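Ofchtiv-allosamidin (Ostrinia furnacalis, PDB 6JMB) probably hydrolyses the beta-1,4 linkages of chitin as a group IV insect chitinase of glycosyl hydrolase family 18, here with the inhibitor allosamidin bound. Local coordinates at residues F66-L69 with K70-N73; R60-F63 with K64-T67. All blocks are in the same frame, centred on the assembly; numbering follows the deposited sequence.

Contact 1 of 2, residues F66-L69 with K70-N73; sequences FTSL and KEKN
K70 folds its side chain back over the carbonyl of T67. The backbone N of K70 bonds to T67 O at 3.1 Å, and K70 CE lies 3.3 Å from the same oxygen. CG of K70 stands anti to its carbonyl carbon (chi1 -69°), and a bend at chi3 (-77°) brings CE beside that oxygen. The tip of the chain then reaches the loop after helix 99-116. There NZ forms a salt bridge with D119 and a hydrogen bond to N117 O. T67 OG1 bonds to Y116 O on the same side, and both residues touch T78 of strand 77-83. This is the tight side of the contact. The next backbone bond, E71 N to S68 O at 2.9 Å, is a regular one, and CB of E71 rests 3.2 Å from that oxygen. On the exposed side it is the E71 side chain that is held less closely: E71 OE1 lies 3.4 Å from S68 OG, and that hydroxyl is hydrogen-bonded to K64 O. Further along the chain, L69 O takes two N-H groups. K72 N comes from above the carbonyl plane at 3.0 Å, with a bent N-H...O angle of 141°. N73 N lies in that plane at 3.1 Å, and its bond is nearly straight. N73 itself is buried, with ND2 bonded to P30 O and OD1 to N75 N. The i to i+3 bonds carry the chain through successive turns toward barrel strand 77-83. The paired bonds on L69 O fix that carbonyl, and the salt bridge with D119 probably offsets the charge of K70 at this partly buried site.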
ATOM      1  N   PHE A  66     -14.166  12.865  -4.782  1.00 11.62           N
ATOM      2  CA  PHE A  66     -13.349  12.273  -3.730  1.00 10.66           C
ATOM      3  C   PHE A  66     -13.093  13.266  -2.605  1.00 12.12           C
ATOM      4  O   PHE A  66     -13.300  12.951  -1.428  1.00 11.65           O
ATOM      5  CB  PHE A  66     -12.038  11.789  -4.354  1.00 11.46           C
ATOM      6  CG  PHE A  66     -11.125  11.052  -3.408  1.00 10.08           C
ATOM      7  CD1 PHE A  66     -11.274   9.687  -3.192  1.00 11.46           C
ATOM      8  CD2 PHE A  66     -10.091  11.717  -2.773  1.00 11.79           C
ATOM      9  CE1 PHE A  66     -10.412   9.005  -2.344  1.00 10.67           C
ATOM     10  CE2 PHE A  66      -9.229  11.040  -1.916  1.00 11.55           C
ATOM     11  CZ  PHE A  66      -9.392   9.683  -1.710  1.00 11.38           C
ATOM     12  N   THR A  67     -12.639  14.480  -2.940  1.00 11.68           N
ATOM     13  CA  THR A  67     -12.376  15.447  -1.878  1.00 11.53           C
ATOM     14  C   THR A  67     -13.659  15.920  -1.213  1.00 12.20           C
ATOM     15  O   THR A  67     -13.625  16.327  -0.046  1.00 12.85           O
ATOM     16  CB  THR A  67     -11.533  16.625  -2.374  1.00 11.59           C
ATOM     17  OG1 THR A  67     -12.252  17.328  -3.395  1.00 13.12           O
ATOM     18  CG2 THR A  67     -10.201  16.132  -2.933  1.00 11.08           C
ATOM     19  N   SER A  68     -14.794  15.824  -1.909  1.00 12.19           N
ATOM     20  CA  SER A  68     -16.074  16.186  -1.314  1.00 12.16           C
ATOM     21  C   SER A  68     -16.519  15.220  -0.227  1.00 14.25           C
ATOM     22  O   SER A  68     -17.518  15.502   0.447  1.00 14.80           O
ATOM     23  CB  SER A  68     -17.151  16.305  -2.390  1.00 16.05           C
ATOM     24  OG  SER A  68     -16.908  17.450  -3.194  1.00 21.74           O
ATOM     25  N   LEU A  69     -15.820  14.096  -0.038  1.00 12.09           N
ATOM     26  CA  LEU A  69     -16.089  13.263   1.127  1.00 13.36           C
ATOM     27  C   LEU A  69     -15.914  14.036   2.428  1.00 14.02           C
ATOM     28  O   LEU A  69     -16.480  13.638   3.452  1.00 14.51           O
ATOM     29  CB  LEU A  69     -15.188  12.028   1.115  1.00 13.10           C
ATOM     30  CG  LEU A  69     -15.459  11.008   0.006  1.00 13.06           C
ATOM     31  CD1 LEU A  69     -14.292  10.030  -0.118  1.00 15.20           C
ATOM     32  CD2 LEU A  69     -16.775  10.268   0.250  1.00 16.20           C
ATOM     33  N   LYS A  70     -15.151  15.134   2.410  1.00 12.68           N
ATOM     34  CA  LYS A  70     -15.023  15.984   3.589  1.00 15.19           C
ATOM     35  C   LYS A  70     -16.333  16.672   3.955  1.00 14.64           C
ATOM     36  O   LYS A  70     -16.467  17.159   5.083  1.00 17.07           O
ATOM     37  CB  LYS A  70     -13.911  17.012   3.378  1.00 14.69           C
ATOM     38  CG  LYS A  70     -12.531  16.385   3.339  1.00 14.13           C
ATOM     39  CD  LYS A  70     -11.449  17.442   3.176  1.00 14.25           C
ATOM     40  CE  LYS A  70     -11.359  17.934   1.740  1.00 15.63           C
ATOM     41  NZ  LYS A  70     -10.221  18.880   1.587  1.00 18.50           N
ATOM     42  N   GLU A  71     -17.302  16.711   3.039  1.00 15.08           N
ATOM     43  CA  GLU A  71     -18.614  17.240   3.394  1.00 17.12           C
ATOM     44  C   GLU A  71     -19.345  16.307   4.350  1.00 18.96           C
ATOM     45  O   GLU A  71     -20.182  16.764   5.137  1.00 21.76           O
ATOM     46  CB  GLU A  71     -19.447  17.483   2.137  1.00 18.86           C
ATOM     47  CG  GLU A  71     -19.034  18.726   1.367  1.00 25.30           C
ATOM     48  CD  GLU A  71     -19.459  18.684  -0.086  1.00 34.15           C
ATOM     49  OE1 GLU A  71     -18.744  19.263  -0.934  1.00 41.74           O
ATOM     50  OE2 GLU A  71     -20.506  18.070  -0.383  1.00 40.14           O
ATOM     51  N   LYS A  72     -19.040  15.010   4.308  1.00 15.58           N
ATOM     52  CA  LYS A  72     -19.633  14.061   5.245  1.00 17.17           C
ATOM     53  C   LYS A  72     -18.811  13.941   6.524  1.00 16.79           C
ATOM     54  O   LYS A  72     -19.367  13.955   7.626  1.00 16.17           O
ATOM     55  CB  LYS A  72     -19.801  12.690   4.583  1.00 19.62           C
ATOM     56  CG  LYS A  72     -20.557  11.677   5.442  1.00 23.76           C
ATOM     57  CD  LYS A  72     -21.930  12.196   5.866  1.00 29.73           C
ATOM     58  CE  LYS A  72     -22.703  11.146   6.662  1.00 30.85           C
ATOM     59  NZ  LYS A  72     -24.028  11.650   7.137  1.00 29.58           N
ATOM     60  N   ASN A  73     -17.492  13.817   6.397  1.00 16.90           N
ATOM     61  CA  ASN A  73     -16.585  13.784   7.545  1.00 15.57           C
ATOM     62  C   ASN A  73     -15.660  14.990   7.462  1.00 15.79           C
ATOM     63  O   ASN A  73     -14.634  14.941   6.762  1.00 14.74           O
ATOM     64  CB  ASN A  73     -15.779  12.484   7.563  1.00 16.20           C
ATOM     65  CG  ASN A  73     -14.794  12.425   8.709  1.00 15.57           C
ATOM     66  OD1 ASN A  73     -14.747  13.318   9.553  1.00 18.79           O
ATOM     67  ND2 ASN A  73     -13.999  11.366   8.749  1.00 16.34           N
TER

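Contact 2 of 2, residues R60-F63 with K64-T67; sequences RGNF and KQFT
Three successive i to i+4 backbone bonds join 60-63 to 64-67, the first running from Q65 N to G61 O at 2.9 Å and lying close to the line of the carbonyl. F66 N to N62 O and T67 N to F63 O follow, each 3.0 Å long. Q65 and K64 both approach the carbonyl oxygen of G61. CG of Q65 stands anti to its own carbonyl carbon (chi1 -73°), which lays it 3.3 Å from G61 O. CB of K64 is at 3.8 Å from the same oxygen. The lysine chain runs the other way along the helix and touches N117. G61 is the N-cap of helix 62-67 and is the first residue after helix 54-59 to leave the helical backbone conformation. Its positive phi of 73° turns the chain from one helix into the next. In sequence both helices come between strands 35-43 and 77-83, so they belong to the connection between two parallel strands of the family 18 TIM barrel. CB of F66 sits 3.4 Å from both N62 O and F63 O, beside the carbonyls that accept the second and third bonds. From there its ring leads away from 60-63 and meets Y38 edge-to-face. The F63 ring also meets Y38, with the planes about 55° apart, and packs on I41 of strand 35-43. N62 adds a polar link on this buried side, as its ND2 bonds to Y38 OH. At the last turn CG2 of T67 comes within 3.5 Å of F63 O. R60 and Q65 lie on the exposed side, where R60 touches E55 of helix 54-59.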
ATOM      1  N   ARG A  60     -15.345  13.697 -15.584  1.00 13.10           N
ATOM      2  CA  ARG A  60     -16.417  13.149 -14.763  1.00 13.88           C
ATOM      3  C   ARG A  60     -16.330  13.585 -13.306  1.00 13.80           C
ATOM      4  O   ARG A  60     -17.118  13.106 -12.484  1.00 16.52           O
ATOM      5  CB  ARG A  60     -16.461  11.623 -14.882  1.00 14.67           C
ATOM      6  CG  ARG A  60     -16.800  11.155 -16.300  1.00 16.63           C
ATOM      7  CD  ARG A  60     -16.663   9.655 -16.475  1.00 21.80           C
ATOM      8  NE  ARG A  60     -17.623   8.914 -15.663  1.00 27.88           N
ATOM      9  CZ  ARG A  60     -17.477   7.644 -15.291  1.00 32.28           C
ATOM     10  NH1 ARG A  60     -16.391   6.960 -15.630  1.00 27.44           N
ATOM     11  NH2 ARG A  60     -18.409   7.068 -14.544  1.00 31.03           N
ATOM     12  N   GLY A  61     -15.389  14.468 -12.972  1.00 13.81           N
ATOM     13  CA  GLY A  61     -15.349  15.092 -11.664  1.00 14.01           C
ATOM     14  C   GLY A  61     -14.893  14.206 -10.531  1.00 12.10           C
ATOM     15  O   GLY A  61     -15.225  14.485  -9.376  1.00 12.58           O
ATOM     16  N   ASN A  62     -14.109  13.163 -10.818  1.00 12.50           N
ATOM     17  CA  ASN A  62     -13.792  12.185  -9.779  1.00 11.48           C
ATOM     18  C   ASN A  62     -12.882  12.758  -8.695  1.00 10.39           C
ATOM     19  O   ASN A  62     -13.064  12.440  -7.514  1.00 11.14           O
ATOM     20  CB  ASN A  62     -13.203  10.919 -10.393  1.00 11.35           C
ATOM     21  CG  ASN A  62     -13.571   9.672  -9.616  1.00 11.53           C
ATOM     22  OD1 ASN A  62     -14.737   9.452  -9.293  1.00 13.73           O
ATOM     23  ND2 ASN A  62     -12.577   8.845  -9.319  1.00 11.40           N
ATOM     24  N   PHE A  63     -11.890  13.582  -9.065  1.00  9.97           N
ATOM     25  CA  PHE A  63     -11.060  14.239  -8.055  1.00 10.67           C
ATOM     26  C   PHE A  63     -11.940  14.969  -7.050  1.00 11.32           C
ATOM     27  O   PHE A  63     -11.773  14.831  -5.832  1.00 11.60           O
ATOM     28  CB  PHE A  63     -10.160  15.297  -8.701  1.00 11.90           C
ATOM     29  CG  PHE A  63      -8.940  14.779  -9.447  1.00 10.72           C
ATOM     30  CD1 PHE A  63      -8.223  13.652  -9.057  1.00 10.82           C
ATOM     31  CD2 PHE A  63      -8.478  15.504 -10.533  1.00 11.82           C
ATOM     32  CE1 PHE A  63      -7.078  13.258  -9.774  1.00 11.18           C
ATOM     33  CE2 PHE A  63      -7.351  15.116 -11.246  1.00 11.72           C
ATOM     34  CZ  PHE A  63      -6.647  13.999 -10.870  1.00 10.92           C
ATOM     35  N   LYS A  64     -12.878  15.777  -7.560  1.00 11.66           N
ATOM     36  CA  LYS A  64     -13.699  16.613  -6.695  1.00 12.68           C
ATOM     37  C   LYS A  64     -14.724  15.796  -5.917  1.00 12.11           C
ATOM     38  O   LYS A  64     -15.017  16.121  -4.763  1.00 13.60           O
ATOM     39  CB  LYS A  64     -14.377  17.699  -7.531  1.00 15.89           C
ATOM     40  CG  LYS A  64     -15.181  18.704  -6.725  1.00 26.70           C
ATOM     41  CD  LYS A  64     -14.288  19.527  -5.807  1.00 29.19           C
ATOM     42  CE  LYS A  64     -15.051  20.704  -5.218  1.00 27.05           C
ATOM     43  NZ  LYS A  64     -14.384  21.260  -4.013  1.00 32.06           N
ATOM     44  N   GLN A  65     -15.266  14.731  -6.511  1.00 12.63           N
ATOM     45  CA  GLN A  65     -16.161  13.867  -5.747  1.00 12.51           C
ATOM     46  C   GLN A  65     -15.424  13.257  -4.563  1.00 12.94           C
ATOM     47  O   GLN A  65     -15.967  13.170  -3.455  1.00 13.10           O
ATOM     48  CB  GLN A  65     -16.716  12.760  -6.636  1.00 13.94           C
ATOM     49  CG  GLN A  65     -17.746  13.226  -7.642  1.00 19.77           C
ATOM     50  CD  GLN A  65     -18.268  12.080  -8.479  1.00 32.55           C
ATOM     51  OE1 GLN A  65     -18.305  12.160  -9.708  1.00 39.34           O
ATOM     52  NE2 GLN A  65     -18.666  10.997  -7.817  1.00 31.33           N
ATOM     53  N   PHE A  66     -14.166  12.865  -4.782  1.00 11.62           N
ATOM     54  CA  PHE A  66     -13.349  12.273  -3.730  1.00 10.66           C
ATOM     55  C   PHE A  66     -13.093  13.266  -2.605  1.00 12.12           C
ATOM     56  O   PHE A  66     -13.300  12.951  -1.428  1.00 11.65           O
ATOM     57  CB  PHE A  66     -12.038  11.789  -4.354  1.00 11.46           C
ATOM     58  CG  PHE A  66     -11.125  11.052  -3.408  1.00 10.08           C
ATOM     59  CD1 PHE A  66     -11.274   9.687  -3.192  1.00 11.46           C
ATOM     60  CD2 PHE A  66     -10.091  11.717  -2.773  1.00 11.79           C
ATOM     61  CE1 PHE A  66     -10.412   9.005  -2.344  1.00 10.67           C
ATOM     62  CE2 PHE A  66      -9.229  11.040  -1.916  1.00 11.55           C
ATOM     63  CZ  PHE A  66      -9.392   9.683  -1.710  1.00 11.38           C
ATOM     64  N   THR A  67     -12.639  14.480  -2.940  1.00 11.68           N
ATOM     65  CA  THR A  67     -12.376  15.447  -1.878  1.00 11.53           C
ATOM     66  C   THR A  67     -13.659  15.920  -1.213  1.00 12.20           C
ATOM     67  O   THR A  67     -13.625  16.327  -0.046  1.00 12.85           O
ATOM     68  CB  THR A  67     -11.533  16.625  -2.374  1.00 11.59           C
ATOM     69  OG1 THR A  67     -12.252  17.328  -3.395  1.00 13.12           O
ATOM     70  CG2 THR A  67     -10.201  16.132  -2.933  1.00 11.08           C
TER

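Contacts 1 and 2 follow one another along helix 62-67 and share F66 and T67. Their centres are about 10 Å apart. Contact 2 holds the start of the helix, and contact 1 the stretch that carries the chain on toward strand 77-83. F66 and T67 join them: their N-H groups take part in the bonds of contact 2, while T67 O accepts a bond in contact 1. Both centres lie far from the middle of the chain, at about 22 Å for contact 1 and about 21 Å for contact 2. Neither segment pair includes a residue of the allosamidin pocket. The F66 side chain is about 12 Å from the allosamizoline, and that of F63 about 12 Å from an N-acetylallosamine unit.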